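Local atomic coordinates of Ps01740 (Pseudomonas sp. UW4, PDB entry 5UIF), a protein that belongs to the tautomerase superfamily as a homologue of cis-3-chloroacrylic acid dehalogenase and probably has dehalogenase-type hydrolytic activity. Residues 59-64 with 85-90; 25-30 with 80-85. All blocks are in the same frame, centred on the assembly; numbering follows the deposited sequence.

Contact 1 of 2, residues 59-64 with 85-90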
ATOM      1  N   THR A  59      14.372   5.197  11.040  1.00 44.29           N
ATOM      2  CA  THR A  59      13.159   4.557  11.534  1.00 44.42           C
ATOM      3  C   THR A  59      11.935   5.462  11.406  1.00 43.53           C
ATOM      4  O   THR A  59      11.364   5.879  12.413  1.00 45.72           O
ATOM      5  CB  THR A  59      13.311   4.137  13.008  1.00 47.73           C
ATOM      6  OG1 THR A  59      13.615   5.289  13.805  1.00 49.44           O
ATOM      7  CG2 THR A  59      14.426   3.114  13.159  1.00 41.37           C
ATOM      8  N   PRO A  60      11.522   5.766  10.164  1.00 40.41           N
ATOM      9  CA  PRO A  60      10.330   6.600  10.004  1.00 40.30           C
ATOM     10  C   PRO A  60       9.056   5.815  10.294  1.00 40.52           C
ATOM     11  O   PRO A  60       9.076   4.584  10.287  1.00 41.35           O
ATOM     12  CB  PRO A  60      10.394   7.018   8.534  1.00 36.77           C
ATOM     13  CG  PRO A  60      11.077   5.876   7.868  1.00 36.42           C
ATOM     14  CD  PRO A  60      12.081   5.351   8.864  1.00 38.26           C
ATOM     15  N   ALA A  61       7.965   6.524  10.555  1.00 50.23           N
ATOM     16  CA  ALA A  61       6.678   5.885  10.792  1.00 48.32           C
ATOM     17  C   ALA A  61       5.649   6.396   9.795  1.00 47.44           C
ATOM     18  O   ALA A  61       5.384   7.597   9.722  1.00 46.76           O
ATOM     19  CB  ALA A  61       6.214   6.133  12.214  1.00 46.55           C
ATOM     20  N   ILE A  62       5.072   5.481   9.025  1.00 48.14           N
ATOM     21  CA  ILE A  62       4.126   5.857   7.983  1.00 47.38           C
ATOM     22  C   ILE A  62       2.726   5.331   8.278  1.00 46.07           C
ATOM     23  O   ILE A  62       2.504   4.121   8.343  1.00 47.52           O
ATOM     24  CB  ILE A  62       4.574   5.346   6.596  1.00 49.25           C
ATOM     25  CG1 ILE A  62       5.853   6.057   6.145  1.00 52.10           C
ATOM     26  CG2 ILE A  62       3.474   5.561   5.570  1.00 48.09           C
ATOM     27  CD1 ILE A  62       7.137   5.399   6.613  1.00 55.07           C
ATOM     28  N   ILE A  63       1.787   6.252   8.461  1.00 43.96           N
ATOM     29  CA  ILE A  63       0.391   5.892   8.670  1.00 43.32           C
ATOM     30  C   ILE A  63      -0.461   6.418   7.522  1.00 44.36           C
ATOM     31  O   ILE A  63      -0.626   7.626   7.364  1.00 44.21           O
ATOM     32  CB  ILE A  63      -0.150   6.444  10.001  1.00 41.11           C
ATOM     33  CG1 ILE A  63       0.675   5.913  11.176  1.00 41.67           C
ATOM     34  CG2 ILE A  63      -1.619   6.083  10.167  1.00 39.65           C
ATOM     35  CD1 ILE A  63       0.246   6.460  12.519  1.00 41.10           C
ATOM     36  N   ARG A  64      -0.994   5.506   6.717  1.00 46.05           N
ATOM     37  CA  ARG A  64      -1.812   5.888   5.573  1.00 47.13           C
ATOM     38  C   ARG A  64      -3.262   5.458   5.760  1.00 47.29           C
ATOM     39  O   ARG A  64      -3.539   4.344   6.204  1.00 47.99           O
ATOM     40  CB  ARG A  64      -1.243   5.288   4.287  1.00 49.76           C
ATOM     41  CG  ARG A  64       0.108   5.859   3.891  1.00 51.07           C
ATOM     42  CD  ARG A  64       0.610   5.250   2.595  1.00 54.41           C
ATOM     43  NE  ARG A  64       0.901   3.826   2.735  1.00 56.54           N
ATOM     44  CZ  ARG A  64       1.321   3.050   1.742  1.00 59.49           C
ATOM     45  NH1 ARG A  64       1.500   3.560   0.532  1.00 61.01           N
ATOM     46  NH2 ARG A  64       1.563   1.765   1.959  1.00 61.39           N
ATOM     47  N   ASP A  85      -0.570  13.679  16.361  1.00 43.79           N
ATOM     48  CA  ASP A  85      -0.378  14.035  17.764  1.00 44.34           C
ATOM     49  C   ASP A  85      -0.420  12.806  18.664  1.00 43.86           C
ATOM     50  O   ASP A  85       0.373  12.679  19.598  1.00 45.17           O
ATOM     51  CB  ASP A  85      -1.440  15.041  18.215  1.00 45.04           C
ATOM     52  CG  ASP A  85      -1.159  16.447  17.724  1.00 47.20           C
ATOM     53  OD1 ASP A  85       0.024  16.772  17.487  1.00 49.30           O
ATOM     54  OD2 ASP A  85      -2.122  17.231  17.578  1.00 46.92           O
ATOM     55  N   VAL A  86      -1.352  11.904  18.373  1.00 42.17           N
ATOM     56  CA  VAL A  86      -1.527  10.692  19.162  1.00 42.29           C
ATOM     57  C   VAL A  86      -0.324   9.759  19.046  1.00 42.33           C
ATOM     58  O   VAL A  86       0.179   9.261  20.054  1.00 44.11           O
ATOM     59  CB  VAL A  86      -2.810   9.937  18.747  1.00 41.39           C
ATOM     60  CG1 VAL A  86      -2.742   8.475  19.169  1.00 42.16           C
ATOM     61  CG2 VAL A  86      -4.039  10.615  19.336  1.00 41.39           C
ATOM     62  N   TYR A  87       0.142   9.534  17.821  1.00 40.76           N
ATOM     63  CA  TYR A  87       1.258   8.620  17.596  1.00 41.45           C
ATOM     64  C   TYR A  87       2.533   9.097  18.286  1.00 43.19           C
ATOM     65  O   TYR A  87       3.284   8.294  18.840  1.00 44.88           O
ATOM     66  CB  TYR A  87       1.524   8.433  16.099  1.00 40.65           C
ATOM     67  CG  TYR A  87       2.630   7.440  15.824  1.00 42.28           C
ATOM     68  CD1 TYR A  87       2.367   6.078  15.758  1.00 43.13           C
ATOM     69  CD2 TYR A  87       3.943   7.862  15.648  1.00 43.82           C
ATOM     70  CE1 TYR A  87       3.376   5.165  15.516  1.00 45.18           C
ATOM     71  CE2 TYR A  87       4.959   6.958  15.409  1.00 45.78           C
ATOM     72  CZ  TYR A  87       4.670   5.611  15.342  1.00 46.64           C
ATOM     73  OH  TYR A  87       5.680   4.708  15.102  1.00 49.05           O
ATOM     74  N   MET A  88       2.778  10.403  18.243  1.00 42.81           N
ATOM     75  CA  MET A  88       3.959  10.973  18.879  1.00 44.24           C
ATOM     76  C   MET A  88       3.872  10.866  20.397  1.00 44.63           C
ATOM     77  O   MET A  88       4.889  10.780  21.082  1.00 46.38           O
ATOM     78  CB  MET A  88       4.143  12.435  18.468  1.00 45.38           C
ATOM     79  CG  MET A  88       4.554  12.630  17.019  1.00 45.05           C
ATOM     80  SD  MET A  88       4.785  14.369  16.610  1.00 61.62           S
ATOM     81  CE  MET A  88       6.033  14.835  17.810  1.00 70.32           C
ATOM     82  N   ALA A  89       2.650  10.873  20.917  1.00 43.35           N
ATOM     83  CA  ALA A  89       2.433  10.784  22.356  1.00 44.13           C
ATOM     84  C   ALA A  89       2.547   9.343  22.844  1.00 44.02           C
ATOM     85  O   ALA A  89       3.022   9.087  23.950  1.00 46.34           O
ATOM     86  CB  ALA A  89       1.078  11.358  22.720  1.00 43.73           C
ATOM     87  N   VAL A  90       2.104   8.408  22.011  1.00 41.85           N
ATOM     88  CA  VAL A  90       2.138   6.992  22.353  1.00 42.10           C
ATOM     89  C   VAL A  90       3.553   6.429  22.232  1.00 42.87           C
ATOM     90  O   VAL A  90       3.989   5.628  23.060  1.00 45.02           O
ATOM     91  CB  VAL A  90       1.176   6.181  21.453  1.00 40.54           C
ATOM     92  CG1 VAL A  90       1.417   4.684  21.598  1.00 41.51           C
ATOM     93  CG2 VAL A  90      -0.271   6.530  21.773  1.00 40.31           C
TER
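Tyr87 reaches from helix 85-90 to Ala61 and Ile63, which both point toward it from strand 61-64. Its CG lies anti to the backbone N (chi1 -177°), which swings the ring off the helix and toward the strand. Just beyond CB, the root of the ring meets the tip of Ile63: Tyr87 CG is 4.2 Å from Ile63 CD1. The next atom on that side, Tyr87 CD1, comes closer, at 3.9 Å from Ile63 CD1. Ile63 sends its extended CG1-CD1 arm (chi2 177°) to the ring, which it meets at a slant, and leaves CG2 behind. This joins the first strand and the helix of the beta-alpha-beta unit formed by strand 61-68, helix 73-91 and strand 98-105, one of two such units in the tautomerase-superfamily chain. Further out, the ring passes to Ala61. Its methyl CB lies 3.5 Å from both CE2 and CZ of Tyr87. At the tip, Tyr87 OH is 3.3 Å from Ala61 CB, an apolar neighbour that offers no hydrogen bond. An alanine in place of Tyr87 is likely to open a gap between helix and strand, leaving Ala61 CB and Ile63 CD1 without their aromatic neighbour. Thr7 of strand 2-8 and Leu20 of helix 14-32 also touch the Tyr87 side chain.

Contact 2 of 2, residues 25-30 with 80-85; sequences TSIHTR and LRAITD
Ile27 and Ala82 meet where helices 25-30 and 80-85 run side by side, and they bury the most surface here. The short segments are nearly antiparallel, with 169° between their directions, and their axes pass 10.0 Å apart. Both residues point toward the opposing helix. Ile27 closes round the methyl of Ala82 with its two branches: Ile27 CD1 is 3.6 Å from Ala82 CB, and Ile27 CG2 is 3.7 Å from the same carbon. The torsions explain this. A chi1 of -65° sets CG2 against the methyl, and the nearly extended chi2 of 165° carries CD1 to it. The small alanine lets the isoleucine come up against the helix backbone, with Ile27 CD1 3.9 Å from Ile83 N. Ile83 is the third partner. Its CG1 lies 4.2 Å from Ile27 CD1, and its side chain also touches Val100 and Ile63 of the sheet.

Arg30 adds a looser margin. Its guanidinium has Ala82 CB at the edge, 4.3 Å from NH2, while one face has the CA of Ile27 near its rim. Within helix 80-85, Thr84 OG1 donates a hydrogen bond to Leu80 O at 2.7 Å. That oxygen also accepts the backbone bond from Thr84 N. The segments belong to helix 14-32 and helix 73-91, which pack on the mixed sheet, as expected of two beta-alpha-beta units in one chain of the tautomerase superfamily.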
ATOM      1  N   THR A  25      -9.653   4.861  15.390  1.00 43.55           N
ATOM      2  CA  THR A  25     -11.066   4.565  15.178  1.00 44.82           C
ATOM      3  C   THR A  25     -11.952   5.683  15.719  1.00 45.40           C
ATOM      4  O   THR A  25     -12.866   6.145  15.038  1.00 46.06           O
ATOM      5  CB  THR A  25     -11.470   3.236  15.844  1.00 45.87           C
ATOM      6  OG1 THR A  25     -10.588   2.193  15.409  1.00 45.02           O
ATOM      7  CG2 THR A  25     -12.903   2.869  15.485  1.00 41.61           C
ATOM      8  N   SER A  26     -11.668   6.119  16.943  1.00 45.48           N
ATOM      9  CA  SER A  26     -12.428   7.190  17.578  1.00 47.27           C
ATOM     10  C   SER A  26     -12.331   8.500  16.800  1.00 47.63           C
ATOM     11  O   SER A  26     -13.320   9.216  16.645  1.00 48.74           O
ATOM     12  CB  SER A  26     -11.946   7.403  19.013  1.00 47.86           C
ATOM     13  OG  SER A  26     -12.631   8.482  19.624  1.00 49.71           O
ATOM     14  N   ILE A  27     -11.131   8.804  16.315  1.00 47.22           N
ATOM     15  CA  ILE A  27     -10.888  10.026  15.558  1.00 48.15           C
ATOM     16  C   ILE A  27     -11.653  10.020  14.236  1.00 49.52           C
ATOM     17  O   ILE A  27     -12.228  11.034  13.837  1.00 51.83           O
ATOM     18  CB  ILE A  27      -9.382  10.219  15.286  1.00 46.90           C
ATOM     19  CG1 ILE A  27      -8.632  10.435  16.601  1.00 46.85           C
ATOM     20  CG2 ILE A  27      -9.147  11.396  14.352  1.00 47.07           C
ATOM     21  CD1 ILE A  27      -7.133  10.274  16.484  1.00 45.67           C
ATOM     22  N   HIS A  28     -11.672   8.872  13.567  1.00 48.85           N
ATOM     23  CA  HIS A  28     -12.350   8.752  12.281  1.00 49.77           C
ATOM     24  C   HIS A  28     -13.870   8.805  12.414  1.00 51.07           C
ATOM     25  O   HIS A  28     -14.539   9.516  11.664  1.00 52.24           O
ATOM     26  CB  HIS A  28     -11.945   7.457  11.576  1.00 49.95           C
ATOM     27  CG  HIS A  28     -12.597   7.272  10.241  1.00 51.95           C
ATOM     28  ND1 HIS A  28     -12.055   7.766   9.075  1.00 52.18           N
ATOM     29  CD2 HIS A  28     -13.751   6.658   9.889  1.00 53.85           C
ATOM     30  CE1 HIS A  28     -12.845   7.461   8.061  1.00 53.95           C
ATOM     31  NE2 HIS A  28     -13.882   6.790   8.528  1.00 55.17           N
ATOM     32  N   THR A  29     -14.410   8.044  13.363  1.00 50.90           N
ATOM     33  CA  THR A  29     -15.855   7.968  13.564  1.00 52.57           C
ATOM     34  C   THR A  29     -16.452   9.316  13.960  1.00 53.24           C
ATOM     35  O   THR A  29     -17.630   9.577  13.721  1.00 55.11           O
ATOM     36  CB  THR A  29     -16.222   6.930  14.644  1.00 53.33           C
ATOM     37  OG1 THR A  29     -15.548   7.252  15.868  1.00 52.98           O
ATOM     38  CG2 THR A  29     -15.825   5.530  14.202  1.00 52.39           C
ATOM     39  N   ARG A  30     -15.631  10.166  14.566  1.00 51.80           N
ATOM     40  CA  ARG A  30     -16.079  11.478  15.017  1.00 52.70           C
ATOM     41  C   ARG A  30     -16.098  12.498  13.883  1.00 53.43           C
ATOM     42  O   ARG A  30     -17.096  13.188  13.672  1.00 55.54           O
ATOM     43  CB  ARG A  30     -15.182  11.980  16.148  1.00 51.43           C
ATOM     44  CG  ARG A  30     -15.444  13.419  16.554  1.00 52.64           C
ATOM     45  CD  ARG A  30     -14.331  13.940  17.441  1.00 51.56           C
ATOM     46  NE  ARG A  30     -13.083  14.107  16.704  1.00 49.42           N
ATOM     47  CZ  ARG A  30     -11.884  13.794  17.183  1.00 48.06           C
ATOM     48  NH1 ARG A  30     -11.764  13.294  18.405  1.00 48.32           N
ATOM     49  NH2 ARG A  30     -10.802  13.980  16.440  1.00 46.65           N
ATOM     50  N   LEU A  80      -5.795  14.147  10.107  1.00 39.15           N
ATOM     51  CA  LEU A  80      -4.339  14.149   9.982  1.00 39.87           C
ATOM     52  C   LEU A  80      -3.655  14.589  11.271  1.00 41.03           C
ATOM     53  O   LEU A  80      -2.745  13.919  11.762  1.00 40.37           O
ATOM     54  CB  LEU A  80      -3.904  15.066   8.835  1.00 40.82           C
ATOM     55  CG  LEU A  80      -4.053  14.547   7.406  1.00 41.01           C
ATOM     56  CD1 LEU A  80      -3.825  15.669   6.409  1.00 42.21           C
ATOM     57  CD2 LEU A  80      -3.076  13.413   7.156  1.00 40.84           C
ATOM     58  N   ARG A  81      -4.105  15.718  11.809  1.00 42.93           N
ATOM     59  CA  ARG A  81      -3.517  16.304  13.009  1.00 45.27           C
ATOM     60  C   ARG A  81      -3.636  15.400  14.228  1.00 44.94           C
ATOM     61  O   ARG A  81      -2.660  15.176  14.947  1.00 45.63           O
ATOM     62  CB  ARG A  81      -4.172  17.653  13.309  1.00 48.06           C
ATOM     63  CG  ARG A  81      -3.259  18.842  13.089  1.00 51.03           C
ATOM     64  CD  ARG A  81      -2.128  18.843  14.101  1.00 52.96           C
ATOM     65  NE  ARG A  81      -1.035  19.715  13.690  1.00 56.45           N
ATOM     66  CZ  ARG A  81       0.136  19.281  13.238  1.00 57.37           C
ATOM     67  NH1 ARG A  81       0.371  17.979  13.149  1.00 55.44           N
ATOM     68  NH2 ARG A  81       1.074  20.147  12.880  1.00 60.43           N
ATOM     69  N   ALA A  82      -4.840  14.887  14.454  1.00 44.36           N
ATOM     70  CA  ALA A  82      -5.129  14.076  15.631  1.00 44.35           C
ATOM     71  C   ALA A  82      -4.309  12.790  15.654  1.00 43.25           C
ATOM     72  O   ALA A  82      -3.742  12.427  16.683  1.00 43.37           O
ATOM     73  CB  ALA A  82      -6.615  13.757  15.695  1.00 44.70           C
ATOM     74  N   ILE A  83      -4.249  12.107  14.515  1.00 42.82           N
ATOM     75  CA  ILE A  83      -3.480  10.873  14.399  1.00 43.31           C
ATOM     76  C   ILE A  83      -1.996  11.123  14.662  1.00 43.65           C
ATOM     77  O   ILE A  83      -1.344  10.358  15.375  1.00 44.07           O
ATOM     78  CB  ILE A  83      -3.654  10.232  13.005  1.00 43.54           C
ATOM     79  CG1 ILE A  83      -5.088   9.732  12.822  1.00 42.88           C
ATOM     80  CG2 ILE A  83      -2.669   9.088  12.808  1.00 44.26           C
ATOM     81  CD1 ILE A  83      -5.353   9.129  11.458  1.00 42.08           C
ATOM     82  N   THR A  84      -1.475  12.205  14.094  1.00 43.61           N
ATOM     83  CA  THR A  84      -0.070  12.566  14.260  1.00 44.17           C
ATOM     84  C   THR A  84       0.268  12.870  15.717  1.00 44.60           C
ATOM     85  O   THR A  84       1.268  12.381  16.246  1.00 45.53           O
ATOM     86  CB  THR A  84       0.302  13.786  13.395  1.00 45.15           C
ATOM     87  OG1 THR A  84      -0.082  13.545  12.034  1.00 44.65           O
ATOM     88  CG2 THR A  84       1.796  14.053  13.461  1.00 46.71           C
ATOM     89  N   ASP A  85      -0.570  13.679  16.361  1.00 43.79           N
ATOM     90  CA  ASP A  85      -0.378  14.035  17.764  1.00 44.34           C
ATOM     91  C   ASP A  85      -0.420  12.806  18.664  1.00 43.86           C
ATOM     92  O   ASP A  85       0.373  12.679  19.598  1.00 45.17           O
ATOM     93  CB  ASP A  85      -1.440  15.041  18.215  1.00 45.04           C
ATOM     94  CG  ASP A  85      -1.159  16.447  17.724  1.00 47.20           C
ATOM     95  OD1 ASP A  85       0.024  16.772  17.487  1.00 49.30           O
ATOM     96  OD2 ASP A  85      -2.122  17.231  17.578  1.00 46.92           O
TER

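Both contacts use helix 73-91 and share Asp85. Contact 1 packs the helix onto a strand of its own beta-alpha-beta unit, and all three touching residues are buried. Contact 2 joins it to helix 14-32 and is partly buried, with Arg30 exposed and Ala82 partly so. Contact 1 sets an aromatic ring on aliphatic groups; contact 2 sets an isoleucine on an alanine and a second isoleucine, with an arginine at the margin. Neither has a hydrogen bond between its segments. They meet where Ile63 CD1 lies 3.9 Å from Ile83 CG2 and Val86 CG2 lies 4.2 Å from Ile27 CD1. Both border the second subunit: Arg64 forms a salt bridge with Glu4 of that subunit, while Arg81 and Thr84 pack on its Met111.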